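Local coordinates for 3-dehydroquinate dehydratase (Thermus thermophilus, PDB 2UYG), which catalyses the dehydration of 3-dehydroquinate to 3-dehydroshikimate in chorismate biosynthesis, probably as a trans elimination through an enolate intermediate, at residues L3-P8 / E57-A62; N9-G14 / F46-Y51; L68-N73 / L93-V98. All blocks are in the same frame, centred on the assembly; numbering follows the deposited sequence.

Interaction 1: L3-P8 / E57-A62; sequences LILNGP and EWVQQA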
loop_
_atom_site.group_PDB
_atom_site.type_symbol
_atom_site.label_atom_id
_atom_site.label_comp_id
_atom_site.label_asym_id
_atom_site.label_seq_id
_atom_site.Cartn_x
_atom_site.Cartn_y
_atom_site.Cartn_z
ATOM N N LEU A 3 14.261 31.016 -21.164
ATOM C CA LEU A 3 15.061 30.818 -19.973
ATOM C C LEU A 3 15.156 29.319 -19.725
ATOM O O LEU A 3 14.122 28.666 -19.671
ATOM C CB LEU A 3 14.370 31.464 -18.725
ATOM C CG LEU A 3 14.993 32.252 -17.564
ATOM C CD1 LEU A 3 14.189 32.158 -16.198
ATOM C CD2 LEU A 3 16.493 32.212 -17.269
ATOM N N ILE A 4 16.373 28.846 -19.496
ATOM C CA ILE A 4 16.736 27.457 -19.259
ATOM C C ILE A 4 17.238 27.418 -17.818
ATOM O O ILE A 4 18.166 28.077 -17.523
ATOM C CB ILE A 4 17.888 26.971 -20.195
ATOM C CG1 ILE A 4 17.489 27.174 -21.659
ATOM C CG2 ILE A 4 18.233 25.509 -19.956
ATOM C CD1 ILE A 4 18.529 26.678 -22.612
ATOM N N LEU A 5 16.545 26.719 -16.933
ATOM C CA LEU A 5 16.815 26.740 -15.493
ATOM C C LEU A 5 17.087 25.372 -15.069
ATOM O O LEU A 5 16.321 24.490 -15.445
ATOM C CB LEU A 5 15.611 27.181 -14.690
ATOM C CG LEU A 5 15.101 28.540 -15.078
ATOM C CD1 LEU A 5 13.864 28.937 -14.254
ATOM C CD2 LEU A 5 16.181 29.538 -14.990
ATOM N N ASN A 6 18.094 25.229 -14.191
ATOM C CA ASN A 6 18.646 23.983 -13.744
ATOM C C ASN A 6 18.780 23.972 -12.222
ATOM O O ASN A 6 19.250 24.935 -11.658
ATOM C CB ASN A 6 20.014 23.775 -14.342
ATOM C CG ASN A 6 19.997 23.790 -15.812
ATOM O OD1 ASN A 6 20.341 24.818 -16.434
ATOM N ND2 ASN A 6 19.641 22.639 -16.422
ATOM N N GLY A 7 18.412 22.813 -11.608
ATOM C CA GLY A 7 18.318 22.576 -10.208
ATOM C C GLY A 7 19.652 22.016 -9.686
ATOM O O GLY A 7 20.726 21.946 -10.370
ATOM N N PRO A 8 19.565 21.598 -8.431
ATOM C CA PRO A 8 20.717 21.134 -7.686
ATOM C C PRO A 8 21.558 20.100 -8.350
ATOM O O PRO A 8 21.134 19.305 -9.243
ATOM C CB PRO A 8 20.123 20.663 -6.417
ATOM C CG PRO A 8 18.639 20.758 -6.591
ATOM C CD PRO A 8 18.358 21.610 -7.656
ATOM N N GLU A 57 11.993 31.411 -7.524
ATOM C CA GLU A 57 11.959 32.824 -7.828
ATOM C C GLU A 57 12.209 33.036 -9.313
ATOM O O GLU A 57 11.453 33.745 -9.923
ATOM C CB GLU A 57 12.904 33.637 -6.935
ATOM C CG GLU A 57 12.303 33.717 -5.566
ATOM C CD GLU A 57 13.000 34.570 -4.543
ATOM O OE1 GLU A 57 14.214 34.752 -4.598
ATOM O OE2 GLU A 57 12.275 34.982 -3.610
ATOM N N TRP A 58 13.195 32.355 -9.893
ATOM C CA TRP A 58 13.440 32.472 -11.324
ATOM C C TRP A 58 12.247 31.989 -12.161
ATOM O O TRP A 58 11.903 32.597 -13.217
ATOM C CB TRP A 58 14.657 31.676 -11.695
ATOM C CG TRP A 58 15.959 32.219 -11.276
ATOM C CD1 TRP A 58 16.301 33.596 -11.121
ATOM C CD2 TRP A 58 17.197 31.497 -11.173
ATOM N NE1 TRP A 58 17.642 33.701 -10.846
ATOM C CE2 TRP A 58 18.224 32.449 -10.875
ATOM C CE3 TRP A 58 17.544 30.093 -11.218
ATOM C CZ2 TRP A 58 19.563 32.061 -10.551
ATOM C CZ3 TRP A 58 18.849 29.703 -10.970
ATOM C CH2 TRP A 58 19.876 30.679 -10.676
ATOM N N VAL A 59 11.575 30.907 -11.789
ATOM C CA VAL A 59 10.425 30.616 -12.617
ATOM C C VAL A 59 9.398 31.700 -12.431
ATOM O O VAL A 59 8.848 32.202 -13.430
ATOM C CB VAL A 59 9.852 29.098 -12.641
ATOM C CG1 VAL A 59 10.847 28.045 -12.289
ATOM C CG2 VAL A 59 8.546 29.007 -12.040
ATOM N N GLN A 60 9.241 32.182 -11.194
ATOM C CA GLN A 60 8.162 33.149 -10.908
ATOM C C GLN A 60 8.327 34.450 -11.695
ATOM O O GLN A 60 7.328 34.977 -12.288
ATOM C CB GLN A 60 8.094 33.494 -9.411
ATOM C CG GLN A 60 7.481 32.499 -8.476
ATOM C CD GLN A 60 7.663 32.908 -6.987
ATOM O OE1 GLN A 60 8.312 33.894 -6.670
ATOM N NE2 GLN A 60 7.123 32.143 -6.116
ATOM N N GLN A 61 9.541 34.989 -11.686
ATOM C CA GLN A 61 9.806 36.381 -12.180
ATOM C C GLN A 61 10.060 36.267 -13.730
ATOM O O GLN A 61 10.109 37.257 -14.395
ATOM C CB GLN A 61 11.056 37.011 -11.404
ATOM C CG GLN A 61 11.188 38.632 -10.971
ATOM C CD GLN A 61 10.698 38.950 -9.446
ATOM O OE1 GLN A 61 9.487 38.908 -9.143
ATOM N NE2 GLN A 61 11.650 39.207 -8.527
ATOM N N ALA A 62 10.247 35.081 -14.315
ATOM C CA ALA A 62 10.662 34.981 -15.725
ATOM C C ALA A 62 9.864 35.808 -16.784
ATOM O O ALA A 62 10.460 36.462 -17.673
ATOM C CB ALA A 62 10.766 33.553 -16.171
#
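Leu5 and Leu3 meet Trp58, Val59 and Ala62 where helix 52-61 lies against the parallel sheet of this flavodoxin-like alpha/beta fold. The axes of 3-6 and 57-61 are nearly antiparallel, 161° apart, and approach to 9.9 Å, so the gap is bridged by side chains reaching across it, without a hydrogen bond. Leu5 does most of the work. Its CG stands anti to the carbonyl carbon (chi1 -58°), which carries both methyl branches to the helix. CD1 settles between two consecutive helical residues, 3.7 Å from Val59 CG1 and 3.8 Å from Trp58 CB, while CD2 comes obliquely to the indole, 4.0 Å from Trp58 CE3. Leu3, two residues before Leu5 on the strand, faces Ala62; its chi1 of -140° is away from any staggered position, and it reaches across with CD1 alone. The same surface also meets a neighbouring helix and the next strand: Val59 packs on Leu84 and Ala87 of helix 82-89, and Ala62 on Ile70 of strand 69-73. On another side of the helix Glu57 and Gln60 hydrogen-bond to residues of a second subunit, so one helix serves both core and interface. Leu3 CD1 itself lies 3.7 Å from Ala62 CB and 3.8 Å from Trp58 O.

Interaction 2: N9-G14 / F46-Y51; sequences NLNLLG and FRQTNY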
loop_
_atom_site.group_PDB
_atom_site.type_symbol
_atom_site.label_atom_id
_atom_site.label_comp_id
_atom_site.label_asym_id
_atom_site.label_seq_id
_atom_site.Cartn_x
_atom_site.Cartn_y
_atom_site.Cartn_z
ATOM N N ASN A 9 22.831 20.163 -7.956
ATOM C CA ASN A 9 23.868 19.264 -8.441
ATOM C C ASN A 9 24.230 19.305 -9.954
ATOM O O ASN A 9 25.198 18.669 -10.418
ATOM C CB ASN A 9 23.552 17.835 -8.012
ATOM C CG ASN A 9 23.328 17.745 -6.549
ATOM O OD1 ASN A 9 24.261 18.018 -5.710
ATOM N ND2 ASN A 9 22.084 17.391 -6.179
ATOM N N LEU A 10 23.451 19.973 -10.757
ATOM C CA LEU A 10 23.836 19.927 -12.172
ATOM C C LEU A 10 25.100 20.753 -12.433
ATOM O O LEU A 10 25.709 20.613 -13.502
ATOM C CB LEU A 10 22.674 20.303 -13.076
ATOM C CG LEU A 10 21.508 19.276 -13.117
ATOM C CD1 LEU A 10 20.276 20.047 -13.358
ATOM C CD2 LEU A 10 21.687 18.268 -14.347
ATOM N N ASN A 11 25.491 21.612 -11.495
ATOM C CA ASN A 11 26.818 22.276 -11.583
ATOM C C ASN A 11 27.953 21.344 -11.682
ATOM O O ASN A 11 29.023 21.730 -12.186
ATOM C CB ASN A 11 27.067 23.302 -10.454
ATOM C CG ASN A 11 26.775 22.733 -9.059
ATOM O OD1 ASN A 11 25.799 22.040 -8.887
ATOM N ND2 ASN A 11 27.636 22.992 -8.100
ATOM N N LEU A 12 27.793 20.084 -11.231
ATOM C CA LEU A 12 28.919 19.144 -11.195
ATOM C C LEU A 12 28.964 18.151 -12.382
ATOM O O LEU A 12 29.732 17.190 -12.352
ATOM C CB LEU A 12 28.987 18.397 -9.883
ATOM C CG LEU A 12 29.058 19.170 -8.567
ATOM C CD1 LEU A 12 29.200 18.139 -7.399
ATOM C CD2 LEU A 12 30.120 20.312 -8.513
ATOM N N LEU A 13 28.167 18.381 -13.425
ATOM C CA LEU A 13 28.184 17.489 -14.583
ATOM C C LEU A 13 29.612 17.452 -15.108
ATOM O O LEU A 13 30.315 18.477 -15.084
ATOM C CB LEU A 13 27.254 17.997 -15.675
ATOM C CG LEU A 13 25.937 17.325 -16.096
ATOM C CD1 LEU A 13 25.307 16.360 -15.111
ATOM C CD2 LEU A 13 24.985 18.434 -16.422
ATOM N N GLY A 14 30.048 16.289 -15.582
ATOM C CA GLY A 14 31.455 16.135 -15.957
ATOM C C GLY A 14 32.094 15.123 -15.073
ATOM O O GLY A 14 32.442 14.079 -15.594
ATOM N N PHE A 46 20.676 30.911 -19.587
ATOM C CA PHE A 46 20.879 29.635 -18.947
ATOM C C PHE A 46 21.321 29.893 -17.526
ATOM O O PHE A 46 22.276 30.581 -17.334
ATOM C CB PHE A 46 22.028 28.907 -19.699
ATOM C CG PHE A 46 22.218 27.442 -19.307
ATOM C CD1 PHE A 46 21.732 26.454 -20.090
ATOM C CD2 PHE A 46 22.976 27.099 -18.195
ATOM C CE1 PHE A 46 21.920 25.147 -19.778
ATOM C CE2 PHE A 46 23.166 25.775 -17.848
ATOM C CZ PHE A 46 22.641 24.795 -18.645
ATOM N N ARG A 47 20.666 29.283 -16.545
ATOM C CA ARG A 47 20.975 29.488 -15.142
ATOM C C ARG A 47 20.819 28.111 -14.352
ATOM O O ARG A 47 20.042 27.152 -14.761
ATOM C CB ARG A 47 20.080 30.544 -14.561
ATOM C CG ARG A 47 20.138 31.939 -15.179
ATOM C CD ARG A 47 19.073 32.982 -14.730
ATOM N NE ARG A 47 19.397 34.372 -15.194
ATOM C CZ ARG A 47 20.544 34.816 -15.946
ATOM N NH1 ARG A 47 21.495 34.026 -16.485
ATOM N NH2 ARG A 47 20.737 36.086 -16.214
ATOM N N GLN A 48 21.603 27.990 -13.292
ATOM C CA GLN A 48 21.607 26.866 -12.407
ATOM C C GLN A 48 21.762 27.340 -10.950
ATOM O O GLN A 48 22.482 28.320 -10.715
ATOM C CB GLN A 48 22.800 25.974 -12.728
ATOM C CG GLN A 48 22.737 24.585 -11.955
ATOM C CD GLN A 48 23.476 24.520 -10.611
ATOM O OE1 GLN A 48 24.347 25.299 -10.336
ATOM N NE2 GLN A 48 23.038 23.623 -9.735
ATOM N N THR A 49 21.103 26.625 -10.001
ATOM C CA THR A 49 21.281 26.785 -8.546
ATOM C C THR A 49 21.039 25.451 -7.754
ATOM O O THR A 49 20.327 24.544 -8.149
ATOM C CB THR A 49 20.275 27.845 -8.081
ATOM O OG1 THR A 49 20.219 27.850 -6.699
ATOM C CG2 THR A 49 18.783 27.387 -8.415
ATOM N N ASN A 50 21.562 25.398 -6.562
ATOM C CA ASN A 50 21.319 24.288 -5.685
ATOM C C ASN A 50 20.149 24.582 -4.691
ATOM O O ASN A 50 19.844 23.702 -3.896
ATOM C CB ASN A 50 22.573 24.001 -4.902
ATOM C CG ASN A 50 23.710 23.426 -5.772
ATOM O OD1 ASN A 50 23.513 22.475 -6.531
ATOM N ND2 ASN A 50 24.913 24.020 -5.653
ATOM N N TYR A 51 19.545 25.798 -4.770
ATOM C CA TYR A 51 18.534 26.268 -3.845
ATOM C C TYR A 51 17.113 26.292 -4.434
ATOM O O TYR A 51 16.843 26.915 -5.469
ATOM C CB TYR A 51 18.786 27.682 -3.368
ATOM C CG TYR A 51 19.954 27.861 -2.429
ATOM C CD1 TYR A 51 19.728 28.171 -1.125
ATOM C CD2 TYR A 51 21.299 27.786 -2.899
ATOM C CE1 TYR A 51 20.762 28.368 -0.271
ATOM C CE2 TYR A 51 22.325 27.959 -2.046
ATOM C CZ TYR A 51 22.057 28.272 -0.734
ATOM O OH TYR A 51 23.038 28.519 0.146
#
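The amides of Asn11 and Gln48 lie almost parallel, their planes 15° apart, with Asn11 covering one face of the Gln48 amide: Asn11 N sits over Gln48 CD at 3.6 Å, and Asn11 CB is 3.4 Å from Gln48 OE1. Gln48 NE2 donates to Gly7 O, which fixes the rotation of its amide. The Asn50 amide is turned 62° from that of Asn11. This contact joins the loop that follows the first strand of the flavodoxin-like fold to the C-terminal end of strand 44-48. A chi1 of 50° wedges Asn11 CG between its own backbone N and carbonyl carbon, bringing the amide back toward Gln48. Asn50 OD1 accepts Asn9 N at 2.8 Å, nearly in line with the C=O bond, and a weak bond from Gln48 NE2 at 3.4 Å. It also accepts from Gln60 NE2 of a neighbouring subunit, and OE1 of the same Gln60 accepts from Asn11 ND2, while Asn50 ND2 donates to Glu57 of that subunit. Were Asn50 an alanine, Asn9 N would probably lose its acceptor, and Glu57 and Gln60 of the neighbouring subunit a partner each. An ST turn spans Asn50 just before helix 52-61, Tyr51 N donating to Thr49 OG1 at 2.9 Å.

Interaction 3: L68-N73 / L93-V98; sequences LAIVLN and LPVVEV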
loop_
_atom_site.group_PDB
_atom_site.type_symbol
_atom_site.label_atom_id
_atom_site.label_comp_id
_atom_site.label_asym_id
_atom_site.label_seq_id
_atom_site.Cartn_x
_atom_site.Cartn_y
_atom_site.Cartn_z
ATOM N N LEU A 68 9.670 34.262 -22.947
ATOM C CA LEU A 68 8.433 33.707 -23.559
ATOM C C LEU A 68 8.130 32.256 -23.202
ATOM O O LEU A 68 7.033 31.798 -23.387
ATOM C CB LEU A 68 8.530 33.877 -25.062
ATOM C CG LEU A 68 8.045 33.096 -26.329
ATOM C CD1 LEU A 68 8.638 34.061 -27.490
ATOM C CD2 LEU A 68 8.408 31.509 -26.680
ATOM N N ALA A 69 9.088 31.588 -22.590
ATOM C CA ALA A 69 9.050 30.154 -22.300
ATOM C C ALA A 69 10.238 29.782 -21.374
ATOM O O ALA A 69 11.271 30.442 -21.416
ATOM C CB ALA A 69 9.143 29.324 -23.666
ATOM N N ILE A 70 10.071 28.749 -20.565
ATOM C CA ILE A 70 11.118 28.242 -19.668
ATOM C C ILE A 70 11.349 26.790 -19.943
ATOM O O ILE A 70 10.408 26.050 -20.149
ATOM C CB ILE A 70 10.660 28.371 -18.199
ATOM C CG1 ILE A 70 10.485 29.854 -17.778
ATOM C CG2 ILE A 70 11.623 27.690 -17.263
ATOM C CD1 ILE A 70 9.433 29.979 -16.724
ATOM N N VAL A 71 12.622 26.384 -19.944
ATOM C CA VAL A 71 13.000 25.001 -20.050
ATOM C C VAL A 71 13.595 24.694 -18.682
ATOM O O VAL A 71 14.533 25.386 -18.301
ATOM C CB VAL A 71 14.018 24.830 -21.203
ATOM C CG1 VAL A 71 14.585 23.468 -21.234
ATOM C CG2 VAL A 71 13.375 25.188 -22.551
ATOM N N LEU A 72 13.146 23.596 -18.037
ATOM C CA LEU A 72 13.347 23.371 -16.648
ATOM C C LEU A 72 13.740 21.966 -16.322
ATOM O O LEU A 72 13.000 21.045 -16.594
ATOM C CB LEU A 72 12.007 23.683 -15.923
ATOM C CG LEU A 72 11.969 23.410 -14.440
ATOM C CD1 LEU A 72 12.951 24.352 -13.828
ATOM C CD2 LEU A 72 10.530 23.725 -13.829
ATOM N N ASN A 73 14.903 21.816 -15.688
ATOM C CA ASN A 73 15.442 20.569 -15.229
ATOM C C ASN A 73 15.610 20.785 -13.725
ATOM O O ASN A 73 16.657 21.375 -13.282
ATOM C CB ASN A 73 16.805 20.229 -15.857
ATOM C CG ASN A 73 17.353 18.882 -15.341
ATOM O OD1 ASN A 73 16.837 18.359 -14.378
ATOM N ND2 ASN A 73 18.321 18.298 -16.035
ATOM N N LEU A 93 3.982 31.436 -18.413
ATOM C CA LEU A 93 4.827 30.951 -19.455
ATOM C C LEU A 93 4.694 29.414 -19.608
ATOM O O LEU A 93 4.430 28.672 -18.634
ATOM C CB LEU A 93 6.284 31.333 -19.168
ATOM C CG LEU A 93 6.714 32.805 -19.035
ATOM C CD1 LEU A 93 8.205 32.903 -19.080
ATOM C CD2 LEU A 93 6.066 33.794 -20.036
ATOM N N PRO A 94 4.796 28.943 -20.821
ATOM C CA PRO A 94 4.937 27.502 -21.049
ATOM C C PRO A 94 6.237 26.994 -20.436
ATOM O O PRO A 94 7.272 27.615 -20.692
ATOM C CB PRO A 94 5.084 27.407 -22.573
ATOM C CG PRO A 94 5.421 28.749 -22.989
ATOM C CD PRO A 94 4.692 29.691 -22.076
ATOM N N VAL A 95 6.175 25.874 -19.733
ATOM C CA VAL A 95 7.337 25.274 -19.139
ATOM C C VAL A 95 7.544 23.832 -19.728
ATOM O O VAL A 95 6.607 23.029 -19.760
ATOM C CB VAL A 95 7.157 25.199 -17.667
ATOM C CG1 VAL A 95 8.373 24.587 -17.021
ATOM C CG2 VAL A 95 6.896 26.579 -17.054
ATOM N N VAL A 96 8.732 23.568 -20.262
ATOM C CA VAL A 96 9.101 22.271 -20.730
ATOM C C VAL A 96 10.119 21.666 -19.722
ATOM O O VAL A 96 11.085 22.291 -19.412
ATOM C CB VAL A 96 9.780 22.290 -22.099
ATOM C CG1 VAL A 96 10.020 20.857 -22.564
ATOM C CG2 VAL A 96 8.874 23.017 -23.175
ATOM N N GLU A 97 9.820 20.478 -19.206
ATOM C CA GLU A 97 10.625 19.803 -18.194
ATOM C C GLU A 97 11.579 18.924 -18.974
ATOM O O GLU A 97 11.169 18.197 -19.809
ATOM C CB GLU A 97 9.745 18.954 -17.262
ATOM C CG GLU A 97 10.536 18.244 -16.221
ATOM C CD GLU A 97 9.703 17.521 -15.150
ATOM O OE1 GLU A 97 10.009 16.322 -14.813
ATOM O OE2 GLU A 97 8.761 18.121 -14.659
ATOM N N VAL A 98 12.833 18.986 -18.671
ATOM C CA VAL A 98 13.890 18.244 -19.354
ATOM C C VAL A 98 14.725 17.479 -18.356
ATOM O O VAL A 98 14.974 17.950 -17.225
ATOM C CB VAL A 98 14.649 19.387 -20.148
ATOM C CG1 VAL A 98 16.001 19.149 -20.377
ATOM C CG2 VAL A 98 13.884 19.637 -21.465
#
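Ile70 and Leu72 lock onto the backbone of 94-98 through four hydrogen bonds, the ladder of two parallel neighbours in the central sheet. Ile70 N donates to Pro94 O (3.0 Å) and Ile70 O accepts from Val96 N; Leu72 N then donates to Val96 O (2.8 Å) and Leu72 O accepts from Val98 N. The register pairs Ile70 with Val95, Val71 with Val96 and Leu72 with Glu97. Between these rungs CA-H groups close on the same oxygens, as with Glu97 CA at 3.1 Å from Leu72 O. Apolar branches seal both faces of this tight part: Val95 CG1 meets Leu72 CB at 3.9 Å, and on the other face Val71 CG1 touches Val98 CG2 at the same separation. The opposite end is looser. Leu68 is solvent-exposed, with its CB directed away, and contributes through its carbonyl, Leu68 O lying 3.4 Å from Pro94 CD. Partly exposed Leu93 covers this margin; with CG anti to the carbonyl carbon (chi1 -60°), it brings CD1 to 4.0 Å from Ile70 CD1. At the buried C-terminal end, Asn73, predicted to bind the substrate, turns OD1 to Gly75 N, and Glu97 hydrogen-bonds through OE2 to Thr115 OG1 and through OE1 to His99 NE2, the predicted proton donor. With helix 82-89, which links them in sequence, the strands form a beta-alpha-beta unit: its Ile88 packs on Leu72 and Val95, Leu138 of helix 129-140 on Val71 and Val96, and strand 2-6 continues the sheet beside 69-73.

Overall arrangement
All three contacts involve one parallel sheet, ordered 44-48, 2-6, 69-73, 95-99, 121-124. Interaction 1 sets helix 52-61 on strand 2-6, and its centre lies about 12 Å from that of interaction 2 and about 9 Å from that of interaction 3; the centres of the latter two are about 16 Å apart. Along the chain, interaction 2 falls wholly between the two segments of interaction 1, and interaction 3 follows both. Backbone bonds tie the strands together: Ile4 O to Arg47 N on one flank, Leu3 O to Val71 N on the other. Interactions 2 and 3 touch through Leu10 and Asn73, beside a bound glycerol, probably from the crystallisation liquor, and predicted substrate-binding residues, consistent with a pocket at the strands' C-terminal ends.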